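Local atomic coordinates of S12 family peptidase (Streptomyces sp. 82F2, PDB entry 3WWX), a protein that catalyses D-stereospecific amide hydrolysis, probably by the serine-nucleophile mechanism of S12 peptidases, relatives of the serine β-lactamases. Residues T10-E15 against W36-A40; Q28-G32 against G319-A323; L74-E79 against G93-R99; H104-Y109 against H146-P152. One frame throughout, in Å; residues are numbered along the deposited sequence.

Contact 1 of 4, residues T10-E15 against W36-A40; sequences TQQALE and WTGTA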
loop_
_atom_site.group_PDB
_atom_site.type_symbol
_atom_site.label_atom_id
_atom_site.label_comp_id
_atom_site.label_asym_id
_atom_site.label_seq_id
_atom_site.Cartn_x
_atom_site.Cartn_y
_atom_site.Cartn_z
ATOM N N THR A 10 -13.584 8.963 -16.373
ATOM C CA THR A 10 -13.239 8.595 -15.000
ATOM C C THR A 10 -14.457 8.761 -14.096
ATOM O O THR A 10 -14.715 7.906 -13.254
ATOM C CB THR A 10 -12.067 9.410 -14.517
ATOM O OG1 THR A 10 -11.060 9.381 -15.532
ATOM C CG2 THR A 10 -11.490 8.816 -13.210
ATOM N N GLN A 11 -15.203 9.838 -14.288
ATOM C CA GLN A 11 -16.478 10.041 -13.590
ATOM C C GLN A 11 -17.421 8.863 -13.834
ATOM O O GLN A 11 -18.022 8.319 -12.903
ATOM C CB GLN A 11 -17.119 11.347 -14.051
ATOM C CG GLN A 11 -18.448 11.660 -13.363
ATOM C CD GLN A 11 -18.294 11.856 -11.862
ATOM O OE1 GLN A 11 -17.419 12.602 -11.411
ATOM N NE2 GLN A 11 -19.166 11.213 -11.085
ATOM N N GLN A 12 -17.528 8.438 -15.087
ATOM C CA GLN A 12 -18.348 7.294 -15.440
ATOM C C GLN A 12 -17.916 6.038 -14.683
ATOM O O GLN A 12 -18.741 5.232 -14.256
ATOM C CB GLN A 12 -18.226 7.070 -16.951
ATOM C CG GLN A 12 -19.361 6.381 -17.643
ATOM C CD GLN A 12 -19.248 6.547 -19.155
ATOM O OE1 GLN A 12 -19.033 7.655 -19.647
ATOM N NE2 GLN A 12 -19.354 5.444 -19.890
ATOM N N ALA A 13 -16.602 5.863 -14.520
ATOM C CA ALA A 13 -16.062 4.686 -13.856
ATOM C C ALA A 13 -16.371 4.706 -12.351
ATOM O O ALA A 13 -16.600 3.669 -11.751
ATOM C CB ALA A 13 -14.554 4.575 -14.098
ATOM N N LEU A 14 -16.400 5.891 -11.767
ATOM C CA LEU A 14 -16.843 6.019 -10.381
ATOM C C LEU A 14 -18.314 5.627 -10.263
ATOM O O LEU A 14 -18.709 4.918 -9.324
ATOM C CB LEU A 14 -16.666 7.441 -9.867
ATOM C CG LEU A 14 -15.228 7.983 -9.796
ATOM C CD1 LEU A 14 -15.210 9.392 -9.285
ATOM C CD2 LEU A 14 -14.354 7.078 -8.926
ATOM N N GLU A 15 -19.128 6.109 -11.207
ATOM C CA GLU A 15 -20.540 5.742 -11.210
ATOM C C GLU A 15 -20.738 4.232 -11.379
ATOM O O GLU A 15 -21.610 3.632 -10.740
ATOM C CB GLU A 15 -21.287 6.491 -12.312
ATOM C CG GLU A 15 -21.245 7.996 -12.199
ATOM C CD GLU A 15 -22.032 8.553 -11.047
ATOM O OE1 GLU A 15 -22.719 7.772 -10.349
ATOM O OE2 GLU A 15 -21.969 9.790 -10.834
ATOM N N TRP A 36 -8.492 17.548 -11.184
ATOM C CA TRP A 36 -9.915 17.229 -11.247
ATOM C C TRP A 36 -10.315 16.394 -10.037
ATOM O O TRP A 36 -9.530 15.565 -9.580
ATOM C CB TRP A 36 -10.193 16.415 -12.500
ATOM C CG TRP A 36 -11.526 15.707 -12.530
ATOM C CD1 TRP A 36 -12.727 16.227 -12.946
ATOM C CD2 TRP A 36 -11.792 14.347 -12.163
ATOM N NE1 TRP A 36 -13.710 15.283 -12.848
ATOM C CE2 TRP A 36 -13.166 14.113 -12.382
ATOM C CE3 TRP A 36 -11.001 13.298 -11.676
ATOM C CZ2 TRP A 36 -13.762 12.889 -12.121
ATOM C CZ3 TRP A 36 -11.599 12.083 -11.418
ATOM C CH2 TRP A 36 -12.964 11.886 -11.642
ATOM N N THR A 37 -11.534 16.611 -9.539
ATOM C CA THR A 37 -12.082 15.854 -8.420
ATOM C C THR A 37 -13.449 15.321 -8.816
ATOM O O THR A 37 -14.299 16.053 -9.348
ATOM C CB THR A 37 -12.228 16.729 -7.172
ATOM O OG1 THR A 37 -10.956 17.221 -6.742
ATOM C CG2 THR A 37 -12.868 15.936 -6.021
ATOM N N GLY A 38 -13.668 14.041 -8.567
ATOM C CA GLY A 38 -14.929 13.403 -8.870
ATOM C C GLY A 38 -15.429 12.536 -7.735
ATOM O O GLY A 38 -14.639 11.928 -7.004
ATOM N N THR A 39 -16.750 12.479 -7.585
ATOM C CA THR A 39 -17.399 11.607 -6.624
ATOM C C THR A 39 -18.614 10.958 -7.242
ATOM O O THR A 39 -19.224 11.529 -8.163
ATOM C CB THR A 39 -17.867 12.376 -5.370
ATOM O OG1 THR A 39 -18.705 13.471 -5.767
ATOM C CG2 THR A 39 -16.692 12.922 -4.592
ATOM N N ALA A 40 -18.977 9.794 -6.725
ATOM C CA ALA A 40 -20.253 9.159 -7.032
ATOM C C ALA A 40 -20.795 8.512 -5.765
ATOM O O ALA A 40 -20.034 8.156 -4.849
ATOM C CB ALA A 40 -20.108 8.145 -8.137
HETATM O O HOH W 1 -18.212 14.415 -9.375
HETATM O O HOH W 2 -16.766 14.879 -12.910
#
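Gln11 and Leu14 on one side and Trp36 and Ala40 on the other join the N-terminal helix to an outermost strand of the large antiparallel sheet, a helix-on-sheet layer of the α/β domain in the serine β-lactamase fold. Helix and strand segments run in nearly the same direction, their axes 25° apart and 7.4 Å distant. Gly38, having no side chain, lets Leu14 settle on bare backbone, with CD1 3.5 Å from Gly38 O; farther along, Leu14 CB meets Ala40 CB at 3.9 Å. The Trp36 indole bends back over its own strand, Gly38 N under one face, and brings CZ3 to 3.7 Å from Thr10 CG2, while Thr10's other branch, OG1, hydrogen-bonds to Glu341. Gln11 supplies the polar edge. Its chain leaves the helix with CG anti to the backbone N and kinks at chi2 (63°), which swings the amide down to the strand. There NE2 donates to Thr39 O at 2.9 Å, almost straight (175°) but from above the carbonyl plane; a second, bent bond links NE2 to Glu15 OE2. Gln11 OE1 accepts from two waters: one accepts from Thr39 N, while the other, lying in the indole plane, accepts from Trp36 NE1 at 3.1 Å.

Contact 2 of 4, residues Q28-G32 against G319-A323; sequences QARDG and GHSLA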
loop_
_atom_site.group_PDB
_atom_site.type_symbol
_atom_site.label_atom_id
_atom_site.label_comp_id
_atom_site.label_asym_id
_atom_site.label_seq_id
_atom_site.Cartn_x
_atom_site.Cartn_y
_atom_site.Cartn_z
ATOM N N GLN A 28 -9.376 11.687 -7.624
ATOM C CA GLN A 28 -8.831 12.916 -8.160
ATOM C C GLN A 28 -7.773 12.556 -9.171
ATOM O O GLN A 28 -7.151 11.500 -9.080
ATOM C CB GLN A 28 -8.223 13.787 -7.072
ATOM C CG GLN A 28 -9.228 14.355 -6.084
ATOM C CD GLN A 28 -8.563 15.192 -5.005
ATOM O OE1 GLN A 28 -7.472 15.738 -5.214
ATOM N NE2 GLN A 28 -9.200 15.302 -3.843
ATOM N N ALA A 29 -7.552 13.454 -10.130
ATOM C CA ALA A 29 -6.577 13.203 -11.180
ATOM C C ALA A 29 -5.981 14.514 -11.632
ATOM O O ALA A 29 -6.562 15.576 -11.437
ATOM C CB ALA A 29 -7.224 12.489 -12.356
ATOM N N ARG A 30 -4.811 14.432 -12.228
ATOM C CA ARG A 30 -4.147 15.619 -12.756
ATOM C C ARG A 30 -3.337 15.176 -13.952
ATOM O O ARG A 30 -2.310 14.505 -13.825
ATOM C CB ARG A 30 -3.284 16.287 -11.674
ATOM C CG ARG A 30 -2.635 17.580 -12.092
ATOM C CD ARG A 30 -2.018 18.228 -10.855
ATOM N NE ARG A 30 -1.413 19.512 -11.151
ATOM C CZ ARG A 30 -0.163 19.848 -10.853
ATOM N NH1 ARG A 30 0.643 19.000 -10.229
ATOM N NH2 ARG A 30 0.275 21.055 -11.181
ATOM N N ASP A 31 -3.834 15.549 -15.130
ATOM C CA ASP A 31 -3.238 15.154 -16.400
ATOM C C ASP A 31 -2.416 16.339 -16.915
ATOM O O ASP A 31 -2.944 17.286 -17.484
ATOM C CB ASP A 31 -4.347 14.713 -17.355
ATOM C CG ASP A 31 -3.816 14.080 -18.621
ATOM O OD1 ASP A 31 -2.781 14.568 -19.121
ATOM O OD2 ASP A 31 -4.416 13.091 -19.126
ATOM N N GLY A 32 -1.113 16.278 -16.675
ATOM C CA GLY A 32 -0.220 17.390 -16.984
ATOM C C GLY A 32 -0.328 18.433 -15.878
ATOM O O GLY A 32 0.583 18.552 -15.048
ATOM N N GLY A 319 3.944 12.915 -14.656
ATOM C CA GLY A 319 3.186 14.017 -15.209
ATOM C C GLY A 319 1.678 13.882 -15.147
ATOM O O GLY A 319 0.962 14.878 -15.147
ATOM N N HIS A 320 1.203 12.641 -15.116
ATOM C CA HIS A 320 -0.222 12.346 -15.130
ATOM C C HIS A 320 -0.491 11.416 -13.949
ATOM O O HIS A 320 0.039 10.313 -13.908
ATOM C CB HIS A 320 -0.621 11.671 -16.442
ATOM C CG HIS A 320 -2.081 11.358 -16.552
ATOM N ND1 HIS A 320 -2.616 10.675 -17.626
ATOM C CD2 HIS A 320 -3.118 11.640 -15.728
ATOM C CE1 HIS A 320 -3.914 10.537 -17.448
ATOM N NE2 HIS A 320 -4.248 11.112 -16.309
ATOM N N SER A 321 -1.294 11.893 -13.005
ATOM C CA SER A 321 -1.591 11.142 -11.780
ATOM C C SER A 321 -3.086 10.922 -11.552
ATOM O O SER A 321 -3.940 11.648 -12.075
ATOM C CB SER A 321 -1.001 11.879 -10.582
ATOM O OG SER A 321 -1.487 13.197 -10.506
ATOM N N LEU A 322 -3.360 9.926 -10.705
ATOM C CA LEU A 322 -4.708 9.543 -10.316
ATOM C C LEU A 322 -4.640 8.921 -8.930
ATOM O O LEU A 322 -3.725 8.157 -8.645
ATOM C CB LEU A 322 -5.240 8.513 -11.301
ATOM C CG LEU A 322 -6.548 7.770 -10.947
ATOM C CD1 LEU A 322 -7.755 8.683 -10.990
ATOM C CD2 LEU A 322 -6.750 6.553 -11.881
ATOM N N ALA A 323 -5.618 9.210 -8.084
ATOM C CA ALA A 323 -5.755 8.471 -6.817
ATOM C C ALA A 323 -7.211 8.447 -6.452
ATOM O O ALA A 323 -7.966 9.338 -6.822
ATOM C CB ALA A 323 -4.931 9.116 -5.705
HETATM O O HOH W 3 -2.561 11.270 -20.271
#
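Gln28 to Asp31 and His320 to Ala323 pair as neighbouring antiparallel strands, their axes 4.7 Å apart and their directions 177° from one another. Gln28 with Ala323 and Arg30 with Ser321 are the hydrogen-bonded pairs, each closed by two reciprocal N-H to O bonds; Gln28 N to Ala323 O is 2.9 Å. Alternating with these, Ala29 with Leu322 and Asp31 with His320 are non-hydrogen-bonded pairs, at which alpha hydrogens face carbonyls, as from His320 CA to Arg30 O at 3.3 Å. Past the strand end, Gly32 N reaches Gly319 O through a more bent bond (138°). On the face of Ala29, Asp31, His320 and Leu322, the carboxylate of Asp31 stacks on the imidazole of His320, the planes 28° apart. Both hold CG anti to the backbone N, which lays the carboxylate over the ring. Asp31 OD2 sits 3.1 Å from His320 CE1, and CB lies above the same face. Such a stacked carboxylate, with Glu341 bonded to His320 NE2, may favour a positively charged ring. Ala29 CB touches Leu322 CD1 at 4.1 Å under helix 334-343. On the reverse face Ser321 OG bonds to Gln248 and Arg252, with Arg30 CB 3.8 Å from that oxygen, and helix 244-255 covers this side. A sheet in which the first long strand lies beside the last, sandwiched between helices, is characteristic of the α/β domain of serine β-lactamases and penicillin-binding proteins.

Contact 3 of 4, residues L74-E79 against G93-R99; sequences LDDPVE and GRKITVR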
loop_
_atom_site.group_PDB
_atom_site.type_symbol
_atom_site.label_atom_id
_atom_site.label_comp_id
_atom_site.label_asym_id
_atom_site.label_seq_id
_atom_site.Cartn_x
_atom_site.Cartn_y
_atom_site.Cartn_z
ATOM N N LEU A 74 20.746 -2.413 0.771
ATOM C CA LEU A 74 19.557 -3.270 0.682
ATOM C C LEU A 74 19.872 -4.721 0.327
ATOM O O LEU A 74 19.030 -5.607 0.518
ATOM C CB LEU A 74 18.528 -2.685 -0.269
ATOM C CG LEU A 74 18.071 -1.272 0.077
ATOM C CD1 LEU A 74 17.058 -0.820 -0.945
ATOM C CD2 LEU A 74 17.496 -1.159 1.486
ATOM N N ASP A 75 21.088 -4.999 -0.154
ATOM C CA ASP A 75 21.469 -6.384 -0.387
ATOM C C ASP A 75 22.062 -7.034 0.861
ATOM O O ASP A 75 22.446 -8.198 0.809
ATOM C CB ASP A 75 22.396 -6.503 -1.596
ATOM C CG ASP A 75 21.709 -6.095 -2.874
ATOM O OD1 ASP A 75 20.594 -6.598 -3.120
ATOM O OD2 ASP A 75 22.251 -5.255 -3.608
ATOM N N ASP A 76 22.097 -6.304 1.973
ATOM C CA ASP A 76 22.427 -6.884 3.279
ATOM C C ASP A 76 21.429 -8.000 3.628
ATOM O O ASP A 76 20.230 -7.874 3.358
ATOM C CB ASP A 76 22.330 -5.846 4.410
ATOM C CG ASP A 76 23.489 -4.850 4.446
ATOM O OD1 ASP A 76 24.571 -5.134 3.873
ATOM O OD2 ASP A 76 23.310 -3.784 5.085
ATOM N N PRO A 77 21.892 -9.069 4.273
ATOM C CA PRO A 77 20.934 -10.026 4.830
ATOM C C PRO A 77 20.070 -9.396 5.915
ATOM O O PRO A 77 20.517 -8.546 6.676
ATOM C CB PRO A 77 21.823 -11.124 5.447
ATOM C CG PRO A 77 23.152 -10.943 4.811
ATOM C CD PRO A 77 23.290 -9.495 4.483
ATOM N N VAL A 78 18.822 -9.826 5.987
ATOM C CA VAL A 78 17.928 -9.340 7.013
ATOM C C VAL A 78 18.509 -9.608 8.409
ATOM O O VAL A 78 18.378 -8.784 9.318
ATOM C CB VAL A 78 16.545 -9.990 6.850
ATOM C CG1 VAL A 78 15.637 -9.630 8.007
ATOM C CG2 VAL A 78 15.908 -9.552 5.523
ATOM N N GLU A 79 19.201 -10.742 8.547
ATOM C CA GLU A 79 19.823 -11.125 9.822
ATOM C C GLU A 79 20.783 -10.062 10.371
ATOM O O GLU A 79 20.904 -9.890 11.588
ATOM C CB GLU A 79 20.552 -12.461 9.653
ATOM C CG GLU A 79 21.137 -13.032 10.953
ATOM C CD GLU A 79 20.097 -13.662 11.857
ATOM O OE1 GLU A 79 20.376 -13.779 13.067
ATOM O OE2 GLU A 79 19.021 -14.070 11.356
ATOM N N GLY A 93 16.571 -15.527 7.859
ATOM C CA GLY A 93 17.017 -14.185 7.545
ATOM C C GLY A 93 18.475 -14.086 7.143
ATOM O O GLY A 93 18.890 -13.034 6.653
ATOM N N ARG A 94 19.250 -15.151 7.346
ATOM C CA ARG A 94 20.634 -15.153 6.876
ATOM C C ARG A 94 20.693 -15.262 5.353
ATOM O O ARG A 94 21.715 -14.926 4.745
ATOM C CB ARG A 94 21.423 -16.322 7.510
ATOM C CG ARG A 94 21.608 -16.230 9.012
ATOM C CD ARG A 94 21.867 -17.619 9.667
ATOM N NE ARG A 94 20.655 -18.439 9.771
ATOM C CZ ARG A 94 20.444 -19.376 10.704
ATOM N NH1 ARG A 94 21.361 -19.621 11.634
ATOM N NH2 ARG A 94 19.306 -20.073 10.715
ATOM N N LYS A 95 19.603 -15.729 4.741
ATOM C CA LYS A 95 19.565 -16.050 3.322
ATOM C C LYS A 95 18.623 -15.127 2.546
ATOM O O LYS A 95 18.388 -15.321 1.352
ATOM C CB LYS A 95 19.083 -17.489 3.129
ATOM C CG LYS A 95 19.858 -18.530 3.918
ATOM C CD LYS A 95 21.314 -18.577 3.511
ATOM C CE LYS A 95 22.031 -19.752 4.179
ATOM N NZ LYS A 95 21.994 -19.671 5.673
ATOM N N ILE A 96 18.058 -14.157 3.249
ATOM C CA ILE A 96 17.076 -13.233 2.673
ATOM C C ILE A 96 17.621 -11.827 2.813
ATOM O O ILE A 96 18.093 -11.459 3.886
ATOM C CB ILE A 96 15.747 -13.296 3.443
ATOM C CG1 ILE A 96 15.096 -14.673 3.307
ATOM C CG2 ILE A 96 14.756 -12.225 2.922
ATOM C CD1 ILE A 96 13.995 -14.929 4.324
ATOM N N THR A 97 17.551 -11.026 1.744
ATOM C CA THR A 97 18.046 -9.653 1.801
ATOM C C THR A 97 16.907 -8.656 2.000
ATOM O O THR A 97 15.737 -8.987 1.800
ATOM C CB THR A 97 18.783 -9.261 0.516
ATOM O OG1 THR A 97 17.860 -9.200 -0.573
ATOM C CG2 THR A 97 19.852 -10.299 0.184
ATOM N N VAL A 98 17.256 -7.448 2.417
ATOM C CA VAL A 98 16.255 -6.413 2.631
ATOM C C VAL A 98 15.556 -6.120 1.296
ATOM O O VAL A 98 14.334 -5.928 1.268
ATOM C CB VAL A 98 16.868 -5.145 3.253
ATOM C CG1 VAL A 98 15.840 -4.055 3.414
ATOM C CG2 VAL A 98 17.510 -5.470 4.600
ATOM N N ARG A 99 16.299 -6.142 0.189
ATOM C CA ARG A 99 15.702 -5.936 -1.138
ATOM C C ARG A 99 14.610 -6.954 -1.425
ATOM O O ARG A 99 13.570 -6.619 -1.979
ATOM C CB ARG A 99 16.770 -6.011 -2.233
ATOM C CG ARG A 99 16.277 -5.598 -3.629
ATOM C CD ARG A 99 17.373 -5.767 -4.724
ATOM N NE ARG A 99 18.593 -5.070 -4.328
ATOM C CZ ARG A 99 18.742 -3.748 -4.332
ATOM N NH1 ARG A 99 17.765 -2.952 -4.773
ATOM N NH2 ARG A 99 19.882 -3.203 -3.910
HETATM O O HOH W 4 19.244 -8.977 -2.933
#
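Val78 CG2 meets Ile96 CG2 at 3.9 Å, with Val98 CG2 farther off, and Leu74 crosses Val98 at about a right angle, CD2 to CG1 3.9 Å. This apolar seam lies between two loop segments, bridged once at Pro77 and Thr97, that lead into short helices of the helical region of the serine β-lactamase fold. Backbone bonds flank the seam: Val78 N gives to Ile96 O at 2.8 Å and Glu79 N to Gly93 O. Thr97 is the N-cap of helix 98-102, and the following amides are met from across the contact, Val98 N by Asp76 O and Arg99 N by Leu74 O. At one end Glu79 and Arg94 lie side by side, CG against CG at 3.8 Å, while their charged groups go separately to Gly84 and Arg87 and to Asp92. At the other, Arg99 grips Asp75 side-on in a salt bridge, its chain bending at chi3 (-53°) to offer NE to OD1 at 2.8 Å and NH2 to OD2 at 3.1 Å. Leu74 CB covers a guanidinium face, and NH1 pairs with Glu267. The carboxylate is tilted 49° from the guanidinium plane, and its OD1 accepts from a water 2.7 Å from Thr97 OG1.

Contact 4 of 4, residues H104-Y109 against H146-P152; sequences HTSGIY and HEPDFTP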
loop_
_atom_site.group_PDB
_atom_site.type_symbol
_atom_site.label_atom_id
_atom_site.label_comp_id
_atom_site.label_asym_id
_atom_site.label_seq_id
_atom_site.Cartn_x
_atom_site.Cartn_y
_atom_site.Cartn_z
ATOM N N HIS A 104 8.991 -8.594 -2.555
ATOM C CA HIS A 104 8.223 -9.810 -2.269
ATOM C C HIS A 104 8.802 -11.064 -2.926
ATOM O O HIS A 104 8.064 -11.987 -3.264
ATOM C CB HIS A 104 6.746 -9.655 -2.649
ATOM C CG HIS A 104 6.053 -8.532 -1.947
ATOM N ND1 HIS A 104 5.759 -8.549 -0.599
ATOM C CD2 HIS A 104 5.599 -7.352 -2.416
ATOM C CE1 HIS A 104 5.151 -7.427 -0.275
ATOM N NE2 HIS A 104 5.042 -6.678 -1.362
ATOM N N THR A 105 10.125 -11.120 -3.045
ATOM C CA THR A 105 10.769 -12.363 -3.490
ATOM C C THR A 105 11.446 -13.093 -2.334
ATOM O O THR A 105 12.169 -14.071 -2.556
ATOM C CB THR A 105 11.770 -12.107 -4.628
ATOM O OG1 THR A 105 12.832 -11.247 -4.186
ATOM C CG2 THR A 105 11.051 -11.496 -5.833
ATOM N N SER A 106 11.208 -12.641 -1.098
ATOM C CA SER A 106 11.756 -13.306 0.086
ATOM C C SER A 106 11.194 -14.702 0.325
ATOM O O SER A 106 11.913 -15.568 0.840
ATOM C CB SER A 106 11.478 -12.465 1.327
ATOM O OG SER A 106 10.078 -12.484 1.551
ATOM N N GLY A 107 9.929 -14.921 -0.013
ATOM C CA GLY A 107 9.243 -16.168 0.300
ATOM C C GLY A 107 8.655 -16.213 1.703
ATOM O O GLY A 107 8.115 -17.241 2.112
ATOM N N ILE A 108 8.754 -15.120 2.451
ATOM C CA ILE A 108 8.319 -15.135 3.849
ATOM C C ILE A 108 6.785 -15.203 3.954
ATOM O O ILE A 108 6.050 -14.450 3.333
ATOM C CB ILE A 108 8.851 -13.895 4.604
ATOM C CG1 ILE A 108 10.388 -13.864 4.619
ATOM C CG2 ILE A 108 8.258 -13.825 5.998
ATOM C CD1 ILE A 108 10.969 -12.620 5.213
ATOM N N TYR A 109 6.300 -16.139 4.752
ATOM C CA TYR A 109 4.887 -16.330 5.011
ATOM C C TYR A 109 4.242 -15.014 5.415
ATOM O O TYR A 109 4.751 -14.320 6.292
ATOM C CB TYR A 109 4.731 -17.360 6.137
ATOM C CG TYR A 109 3.323 -17.780 6.427
ATOM C CD1 TYR A 109 2.456 -16.967 7.138
ATOM C CD2 TYR A 109 2.853 -19.029 6.006
ATOM C CE1 TYR A 109 1.149 -17.360 7.390
ATOM C CE2 TYR A 109 1.549 -19.428 6.267
ATOM C CZ TYR A 109 0.704 -18.572 6.948
ATOM O OH TYR A 109 -0.594 -18.954 7.240
ATOM N N HIS A 146 5.264 -20.823 10.684
ATOM C CA HIS A 146 4.964 -21.491 9.431
ATOM C C HIS A 146 6.168 -21.608 8.525
ATOM O O HIS A 146 7.144 -20.881 8.676
ATOM C CB HIS A 146 3.906 -20.688 8.678
ATOM C CG HIS A 146 2.648 -20.482 9.450
ATOM N ND1 HIS A 146 1.784 -21.523 9.735
ATOM C CD2 HIS A 146 2.119 -19.383 10.036
ATOM C CE1 HIS A 146 0.761 -21.061 10.434
ATOM N NE2 HIS A 146 0.935 -19.761 10.621
ATOM N N GLU A 147 6.077 -22.519 7.558
ATOM C CA GLU A 147 7.105 -22.669 6.546
ATOM C C GLU A 147 7.027 -21.523 5.549
ATOM O O GLU A 147 5.958 -21.025 5.268
ATOM C CB GLU A 147 6.897 -23.996 5.805
ATOM C CG GLU A 147 8.049 -24.428 4.934
ATOM C CD GLU A 147 7.883 -25.848 4.386
ATOM O OE1 GLU A 147 6.738 -26.259 4.063
ATOM O OE2 GLU A 147 8.912 -26.544 4.276
ATOM N N PRO A 148 8.162 -21.123 4.979
ATOM C CA PRO A 148 8.113 -20.156 3.878
ATOM C C PRO A 148 7.302 -20.650 2.701
ATOM O O PRO A 148 7.103 -21.850 2.521
ATOM C CB PRO A 148 9.586 -20.044 3.456
ATOM C CG PRO A 148 10.357 -20.487 4.622
ATOM C CD PRO A 148 9.540 -21.543 5.282
ATOM N N ASP A 149 6.851 -19.726 1.862
ATOM C CA ASP A 149 6.213 -20.096 0.594
ATOM C C ASP A 149 7.200 -20.691 -0.416
ATOM O O ASP A 149 6.818 -21.542 -1.226
ATOM C CB ASP A 149 5.504 -18.874 -0.007
ATOM C CG ASP A 149 4.282 -18.470 0.770
ATOM O OD1 ASP A 149 3.453 -19.330 1.103
ATOM O OD2 ASP A 149 4.162 -17.264 1.058
ATOM N N PHE A 150 8.436 -20.214 -0.391
ATOM C CA PHE A 150 9.453 -20.672 -1.321
ATOM C C PHE A 150 10.824 -20.236 -0.829
ATOM O O PHE A 150 10.943 -19.424 0.095
ATOM C CB PHE A 150 9.164 -20.178 -2.751
ATOM C CG PHE A 150 8.930 -18.705 -2.858
ATOM C CD1 PHE A 150 9.998 -17.841 -2.945
ATOM C CD2 PHE A 150 7.644 -18.190 -2.901
ATOM C CE1 PHE A 150 9.803 -16.499 -3.059
ATOM C CE2 PHE A 150 7.441 -16.833 -3.017
ATOM C CZ PHE A 150 8.517 -15.996 -3.092
ATOM N N THR A 151 11.867 -20.797 -1.444
ATOM C CA THR A 151 13.240 -20.464 -1.112
ATOM C C THR A 151 13.517 -19.038 -1.581
ATOM O O THR A 151 13.041 -18.632 -2.638
ATOM C CB THR A 151 14.237 -21.456 -1.785
ATOM O OG1 THR A 151 14.178 -21.307 -3.202
ATOM C CG2 THR A 151 13.884 -22.869 -1.452
ATOM N N PRO A 152 14.281 -18.274 -0.795
ATOM C CA PRO A 152 14.476 -16.868 -1.159
ATOM C C PRO A 152 14.949 -16.673 -2.589
ATOM O O PRO A 152 15.861 -17.368 -3.041
ATOM C CB PRO A 152 15.523 -16.402 -0.154
ATOM C CG PRO A 152 15.259 -17.248 1.054
ATOM C CD PRO A 152 14.905 -18.600 0.496
HETATM O O HOH W 5 11.995 -17.885 2.333
HETATM O O HOH W 6 5.717 -15.043 0.640
#
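Tyr109 and His146 stack in an offset pair, ring planes 17° apart and centroids separated by 4.1 Å. The histidine's own CB joins in, 3.3 Å from Tyr109 CD2 and over the phenol face, so that one side chain presents both a methylene and an imidazole to the same ring. Tyr109 arrives there with CG anti to the backbone N (chi1 -174°). At the far end Phe150 folds its ring onto Gly107: CG stands between the backbone N and the carbonyl carbon (chi1 52°), and Gly107 CA lies over the ring face, 3.4 Å from CE1. The edge of that ring is turned to carbonyl oxygens, Thr105 O coming 3.4 Å from CE1. Midway, Asp149 N donates to Gly107 O at 2.8 Å, in the carbonyl plane. A bridging water gives one proton to Ser106 O and the other to Phe150 O. Outside this first shell, Ser106 OG accepts from Ile108 N at 3.1 Å, an ST turn that shapes the bend around Gly107, and bonds to Asn162, while His146 NE2 is tied to Asp114 and Tyr109 N to His91. His104, with positive phi, ends helix 98-102 as the C-prime residue of a Schellman motif, and its ring stacks on Tyr158, which begins a Tyr-Ser-Asn sequence consistent with the Tyr-X-Asn motif of S12 enzymes. Segment 104-109 lies among three helices, Ile108 packing against Leu101 of 98-102, Met144 of 136-144 and Leu165 of 160-174, while Pro152 of the other loop rests on Gln100 of 98-102.

From the N terminus, contact 1 opens on the first helix and closes a short loop at strand 36-41. Contact 2 begins within that loop, on strand 24-31, and closes only near the C terminus, so the two cross; they touch, where Trp36 N meets Ala29 O, and together pack the first helix against a sheet edge in which strands 36-41, 24-31 and 320-326 are neighbours. The long excursion spanned by contact 2 holds contacts 3 and 4, which follow in series on the opposite side of the chain's centre, about 36 Å from contact 2 between centres. These two share a boundary, where Ile96 packs on Ser106, Ile108 and Pro152, and so link consecutive loops of the helical region.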